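Local coordinates for hydrolase, HAD superfamily, subfamily III A (Legionella pneumophila, PDB 3N1U), which probably hydrolyses 3-deoxy-D-manno-octulosonate 8-phosphate to the free sugar acid and inorganic phosphate, a metal-dependent step of lipopolysaccharide biosynthesis, at residues G117-L123 against A138-V142; T86-K90 against H101-L106. One frame throughout, in Å; residues are numbered along the deposited sequence.

How the interactions relate
Both interactions belong to one HAD-type domain with a parallel sheet, with centres about 21 Å apart. Interaction 1 is buried and sits beyond the C-terminal end of strand 113-117, at the calcium site and against a second subunit. One backbone bond and apolar contacts of valine and leucine join two loop-to-helix turns; the carboxylates are held by metal, backbone N-H groups and the neighbouring chain. Interaction 2 is a surface contact at the sheet edge, where strand 87-89 meets helix 96-106. No other subunit touches it. It rests on H87 and Y89 against L102 and L106, with a Y89-H101 hydrogen bond and no metal. Its helix leads into strand 113-117, which ends in interaction 1.

Interaction 1 (G117-L123 against A138-V142); sequences GDDLPDL and AVPQV. With CA (calcium ion), chain B.
D118 faces two ways: its carboxylate binds calcium, while its backbone O accepts a nearly straight bond from V139 N (2.9 Å, 168°). This is motif IV of the HAD fold, the acidic loop after strand 113-117. D25 OD2 and the backbone O of D27 complete the protein ligands. D118 OD1 lies 2.2 Å from the calcium ion. A chi1 of 77° sets CG between the backbone N and the carbonyl carbon, and this turns the carboxylate to the metal. OD2 takes a hydrogen bond from metal-bound water 1 and another from Q50 of the second subunit. D122 is a second-shell residue. Its OD2 accepts from D118 N above the carboxylate plane, from D119 N on the anti side and from metal-bound water 2, and its OD1 pairs with K95. D122 thus ties the loop backbone to the coordination shell.

V139 is the N-cap residue of helix 140-145. Its CG1 meets D119 OD1 at 3.6 Å. That oxygen also accepts from L120 N and pairs with R160 of the second subunit. L120 reaches out at about a right angle to V139, with CD2 3.8 Å from V139 CG2. The same CD2 touches the amide end of Q141. L123 and V142 lie alongside, running opposite ways, with L123 CG 4.0 Å from V142 CG2. V142 CG2 pushes into the turn and comes 3.4 Å from D119 O.

Interaction 2 (T86-K90 against H101-L106); sequences THYYK and HLKKTL
The edge strand 87-89 of the parallel sheet packs against helix 96-106 through H87 and Y89. Y89 OH and H101 ND1 share a hydrogen bond of 2.7 Å. The hydroxyl lies in the plane of the imidazole, at its edge, and ND1 likewise lies in the plane of the phenol ring. The two planes are turned 71° from each other. H101 swings its ring to the hydroxyl with CG anti to the backbone N (chi1 -179°). Y89 OH also lies against the helix backbone, 3.4 Å from L102 CA.

The pairing is part of the Rossmann-like core of HAD enzymes: the helix covers one face of the sheet, and its turn 101-106 runs nearly antiparallel to strand 87-89, at 164°. L102 packs between helix and sheet. Its CD1 meets H87 CB at 4.0 Å, and the residue also touches A66 of the adjacent strand 64-68 and I23 of strand 21-24 beyond it. Further along, the H87 ring meets T105 CG2 at its edge, 3.9 Å from CE1. L106 CD2 approaches the same ring obliquely. T105 OG1 turns back to H101 O (2.7 Å), which it and T105 N reach from opposite faces of the carbonyl plane.

Interaction 1 (G117-L123 against A138-V142)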
loop_
_atom_site.group_PDB
_atom_site.type_symbol
_atom_site.label_atom_id
_atom_site.label_comp_id
_atom_site.label_asym_id
_atom_site.label_seq_id
_atom_site.Cartn_x
_atom_site.Cartn_y
_atom_site.Cartn_z
ATOM N N GLY A 117 -16.478 -3.774 -12.125
ATOM C CA GLY A 117 -15.495 -3.265 -13.077
ATOM C C GLY A 117 -14.815 -2.003 -12.538
ATOM O O GLY A 117 -15.279 -1.404 -11.566
ATOM N N ASP A 118 -13.772 -1.548 -13.218
ATOM C CA ASP A 118 -13.122 -0.257 -12.855
ATOM C C ASP A 118 -12.765 0.689 -14.039
ATOM O O ASP A 118 -12.404 1.858 -13.812
ATOM C CB ASP A 118 -11.837 -0.558 -12.067
ATOM C CG ASP A 118 -10.695 -1.014 -12.964
ATOM O OD1 ASP A 118 -10.798 -2.051 -13.693
ATOM O OD2 ASP A 118 -9.636 -0.340 -12.901
ATOM N N ASP A 119 -12.802 0.201 -15.297
ATOM C CA ASP A 119 -12.270 1.016 -16.417
ATOM C C ASP A 119 -13.193 0.920 -17.664
ATOM O O ASP A 119 -14.178 0.139 -17.670
ATOM C CB ASP A 119 -10.774 0.682 -16.728
ATOM C CG ASP A 119 -9.979 1.912 -17.242
ATOM O OD1 ASP A 119 -10.590 2.802 -17.877
ATOM O OD2 ASP A 119 -8.738 1.978 -17.026
ATOM N N LEU A 120 -12.922 1.717 -18.684
ATOM C CA LEU A 120 -13.868 1.906 -19.780
ATOM C C LEU A 120 -14.279 0.620 -20.491
ATOM O O LEU A 120 -15.420 0.521 -20.917
ATOM C CB LEU A 120 -13.310 2.955 -20.774
ATOM C CG LEU A 120 -12.886 4.260 -20.070
ATOM C CD1 LEU A 120 -12.247 5.166 -21.140
ATOM C CD2 LEU A 120 -14.110 4.946 -19.483
ATOM N N PRO A 121 -13.363 -0.360 -20.643
ATOM C CA PRO A 121 -13.844 -1.591 -21.338
ATOM C C PRO A 121 -14.883 -2.414 -20.564
ATOM O O PRO A 121 -15.601 -3.228 -21.170
ATOM C CB PRO A 121 -12.565 -2.384 -21.616
ATOM C CG PRO A 121 -11.381 -1.277 -21.466
ATOM C CD PRO A 121 -11.909 -0.414 -20.349
ATOM N N ASP A 122 -15.033 -2.124 -19.270
ATOM C CA ASP A 122 -16.088 -2.737 -18.445
ATOM C C ASP A 122 -17.445 -2.058 -18.627
ATOM O O ASP A 122 -18.476 -2.625 -18.284
ATOM C CB ASP A 122 -15.700 -2.669 -16.962
ATOM C CG ASP A 122 -14.372 -3.329 -16.663
ATOM O OD1 ASP A 122 -14.138 -4.491 -17.096
ATOM O OD2 ASP A 122 -13.538 -2.682 -15.980
ATOM N N LEU A 123 -17.436 -0.826 -19.123
ATOM C CA LEU A 123 -18.674 -0.030 -19.188
ATOM C C LEU A 123 -19.886 -0.690 -19.898
ATOM O O LEU A 123 -20.986 -0.682 -19.356
ATOM C CB LEU A 123 -18.395 1.323 -19.874
ATOM C CG LEU A 123 -18.346 2.519 -18.949
ATOM C CD1 LEU A 123 -18.134 3.720 -19.895
ATOM C CD2 LEU A 123 -19.724 2.581 -18.229
ATOM N N ALA A 138 -12.744 3.299 -9.319
ATOM C CA ALA A 138 -12.986 3.214 -10.760
ATOM C C ALA A 138 -12.817 4.561 -11.428
ATOM O O ALA A 138 -12.904 5.623 -10.752
ATOM C CB ALA A 138 -14.416 2.655 -11.060
ATOM N N VAL A 139 -12.620 4.545 -12.760
ATOM C CA VAL A 139 -12.466 5.798 -13.503
ATOM C C VAL A 139 -13.809 6.547 -13.500
ATOM O O VAL A 139 -14.885 5.939 -13.294
ATOM C CB VAL A 139 -11.926 5.583 -14.942
ATOM C CG1 VAL A 139 -10.558 4.786 -14.839
ATOM C CG2 VAL A 139 -12.987 4.887 -15.853
ATOM N N PRO A 140 -13.764 7.860 -13.715
ATOM C CA PRO A 140 -15.001 8.644 -13.545
ATOM C C PRO A 140 -16.289 8.177 -14.294
ATOM O O PRO A 140 -17.387 8.156 -13.687
ATOM C CB PRO A 140 -14.562 10.058 -13.965
ATOM C CG PRO A 140 -13.081 10.114 -13.468
ATOM C CD PRO A 140 -12.567 8.730 -13.893
ATOM N N GLN A 141 -16.184 7.794 -15.564
ATOM C CA GLN A 141 -17.359 7.299 -16.294
ATOM C C GLN A 141 -17.944 6.011 -15.719
ATOM O O GLN A 141 -19.166 5.829 -15.670
ATOM C CB GLN A 141 -16.992 7.021 -17.728
ATOM C CG GLN A 141 -17.073 8.231 -18.619
ATOM C CD GLN A 141 -16.638 7.892 -20.030
ATOM O OE1 GLN A 141 -17.391 7.286 -20.787
ATOM N NE2 GLN A 141 -15.412 8.294 -20.394
ATOM N N VAL A 142 -17.073 5.099 -15.286
ATOM C CA VAL A 142 -17.541 3.888 -14.673
ATOM C C VAL A 142 -18.274 4.184 -13.358
ATOM O O VAL A 142 -19.323 3.597 -13.109
ATOM C CB VAL A 142 -16.367 2.891 -14.440
ATOM C CG1 VAL A 142 -16.848 1.669 -13.642
ATOM C CG2 VAL A 142 -15.779 2.489 -15.819
HETATM CA CA CA B . -9.513 -3.411 -14.837
HETATM O O HOH W 1 -8.219 -1.395 -14.987
HETATM O O HOH W 2 -10.903 -3.015 -16.801
HETATM O O HOH W 3 -7.985 -4.330 -16.438
#

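Interaction 2 (T86-K90 against H101-L106)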
loop_
_atom_site.group_PDB
_atom_site.type_symbol
_atom_site.label_atom_id
_atom_site.label_comp_id
_atom_site.label_asym_id
_atom_site.label_seq_id
_atom_site.Cartn_x
_atom_site.Cartn_y
_atom_site.Cartn_z
ATOM N N THR A 86 -13.791 -21.816 -12.627
ATOM C CA THR A 86 -13.565 -22.401 -13.961
ATOM C C THR A 86 -14.034 -21.525 -15.140
ATOM O O THR A 86 -13.490 -21.637 -16.237
ATOM C CB THR A 86 -14.174 -23.791 -14.096
ATOM O OG1 THR A 86 -15.586 -23.677 -13.995
ATOM C CG2 THR A 86 -13.647 -24.714 -12.983
ATOM N N HIS A 87 -15.025 -20.661 -14.917
ATOM C CA HIS A 87 -15.512 -19.812 -16.000
ATOM C C HIS A 87 -14.675 -18.556 -16.073
ATOM O O HIS A 87 -14.949 -17.589 -15.351
ATOM C CB HIS A 87 -16.967 -19.442 -15.746
ATOM C CG HIS A 87 -17.892 -20.615 -15.792
ATOM N ND1 HIS A 87 -18.326 -21.178 -16.971
ATOM C CD2 HIS A 87 -18.442 -21.349 -14.799
ATOM C CE1 HIS A 87 -19.121 -22.201 -16.707
ATOM N NE2 HIS A 87 -19.215 -22.323 -15.394
ATOM N N TYR A 88 -13.631 -18.547 -16.907
ATOM C CA TYR A 88 -12.895 -17.277 -17.051
ATOM C C TYR A 88 -12.227 -17.041 -18.378
ATOM O O TYR A 88 -11.876 -17.993 -19.082
ATOM C CB TYR A 88 -11.900 -17.042 -15.905
ATOM C CG TYR A 88 -10.691 -17.942 -15.944
ATOM C CD1 TYR A 88 -10.746 -19.231 -15.417
ATOM C CD2 TYR A 88 -9.491 -17.486 -16.462
ATOM C CE1 TYR A 88 -9.600 -20.063 -15.415
ATOM C CE2 TYR A 88 -8.331 -18.312 -16.481
ATOM C CZ TYR A 88 -8.399 -19.586 -15.957
ATOM O OH TYR A 88 -7.273 -20.395 -15.974
ATOM N N TYR A 89 -12.044 -15.750 -18.681
ATOM C CA TYR A 89 -11.707 -15.302 -20.033
ATOM C C TYR A 89 -10.609 -14.287 -19.917
ATOM O O TYR A 89 -10.788 -13.238 -19.282
ATOM C CB TYR A 89 -12.917 -14.658 -20.741
ATOM C CG TYR A 89 -14.153 -15.556 -20.870
ATOM C CD1 TYR A 89 -14.978 -15.798 -19.778
ATOM C CD2 TYR A 89 -14.489 -16.157 -22.101
ATOM C CE1 TYR A 89 -16.127 -16.641 -19.892
ATOM C CE2 TYR A 89 -15.614 -16.977 -22.228
ATOM C CZ TYR A 89 -16.423 -17.224 -21.111
ATOM O OH TYR A 89 -17.531 -18.036 -21.206
ATOM N N LYS A 90 -9.499 -14.578 -20.598
ATOM C CA LYS A 90 -8.279 -13.777 -20.501
ATOM C C LYS A 90 -7.968 -13.074 -21.828
ATOM O O LYS A 90 -8.425 -13.533 -22.879
ATOM C CB LYS A 90 -7.102 -14.704 -20.205
ATOM C CG LYS A 90 -6.991 -15.121 -18.725
ATOM C CD LYS A 90 -5.563 -15.504 -18.425
ATOM C CE LYS A 90 -5.055 -16.474 -19.487
ATOM N NZ LYS A 90 -3.615 -16.801 -19.280
ATOM N N HIS A 101 -20.610 -15.178 -24.726
ATOM C CA HIS A 101 -20.250 -16.586 -24.648
ATOM C C HIS A 101 -20.606 -17.161 -23.281
ATOM O O HIS A 101 -21.160 -18.276 -23.186
ATOM C CB HIS A 101 -18.751 -16.782 -24.893
ATOM C CG HIS A 101 -18.329 -18.220 -24.857
ATOM N ND1 HIS A 101 -18.086 -18.888 -23.680
ATOM C CD2 HIS A 101 -18.137 -19.124 -25.849
ATOM C CE1 HIS A 101 -17.751 -20.138 -23.941
ATOM N NE2 HIS A 101 -17.791 -20.315 -25.249
ATOM N N LEU A 102 -20.292 -16.404 -22.226
ATOM C CA LEU A 102 -20.644 -16.831 -20.860
ATOM C C LEU A 102 -22.167 -16.947 -20.713
ATOM O O LEU A 102 -22.690 -17.880 -20.102
ATOM C CB LEU A 102 -20.099 -15.837 -19.850
ATOM C CG LEU A 102 -20.392 -16.173 -18.385
ATOM C CD1 LEU A 102 -19.781 -17.496 -17.908
ATOM C CD2 LEU A 102 -19.976 -14.993 -17.477
ATOM N N LYS A 103 -22.882 -15.987 -21.299
ATOM C CA LYS A 103 -24.328 -15.992 -21.225
ATOM C C LYS A 103 -24.891 -17.259 -21.884
ATOM O O LYS A 103 -25.806 -17.896 -21.344
ATOM C CB LYS A 103 -24.864 -14.712 -21.859
ATOM C CG LYS A 103 -26.380 -14.575 -21.908
ATOM C CD LYS A 103 -26.635 -13.178 -22.463
ATOM C CE LYS A 103 -27.925 -12.604 -21.978
ATOM N NZ LYS A 103 -28.959 -12.798 -22.962
ATOM N N LYS A 104 -24.350 -17.623 -23.052
ATOM C CA LYS A 104 -24.786 -18.833 -23.753
ATOM C C LYS A 104 -24.494 -20.065 -22.900
ATOM O O LYS A 104 -25.319 -20.973 -22.810
ATOM C CB LYS A 104 -24.117 -18.979 -25.125
ATOM C CG LYS A 104 -24.669 -18.059 -26.170
ATOM C CD LYS A 104 -24.008 -18.336 -27.524
ATOM C CE LYS A 104 -24.663 -17.551 -28.660
ATOM N NZ LYS A 104 -24.525 -16.071 -28.440
ATOM N N THR A 105 -23.308 -20.097 -22.288
ATOM C CA THR A 105 -22.872 -21.245 -21.507
ATOM C C THR A 105 -23.790 -21.469 -20.309
ATOM O O THR A 105 -24.178 -22.605 -20.017
ATOM C CB THR A 105 -21.411 -21.024 -21.011
ATOM O OG1 THR A 105 -20.566 -20.717 -22.144
ATOM C CG2 THR A 105 -20.894 -22.249 -20.201
ATOM N N LEU A 106 -24.163 -20.384 -19.637
ATOM C CA LEU A 106 -24.955 -20.496 -18.414
ATOM C C LEU A 106 -26.468 -20.508 -18.646
ATOM O O LEU A 106 -27.192 -20.974 -17.788
ATOM C CB LEU A 106 -24.583 -19.383 -17.416
ATOM C CG LEU A 106 -23.154 -19.423 -16.855
ATOM C CD1 LEU A 106 -23.010 -18.415 -15.692
ATOM C CD2 LEU A 106 -22.832 -20.830 -16.365
#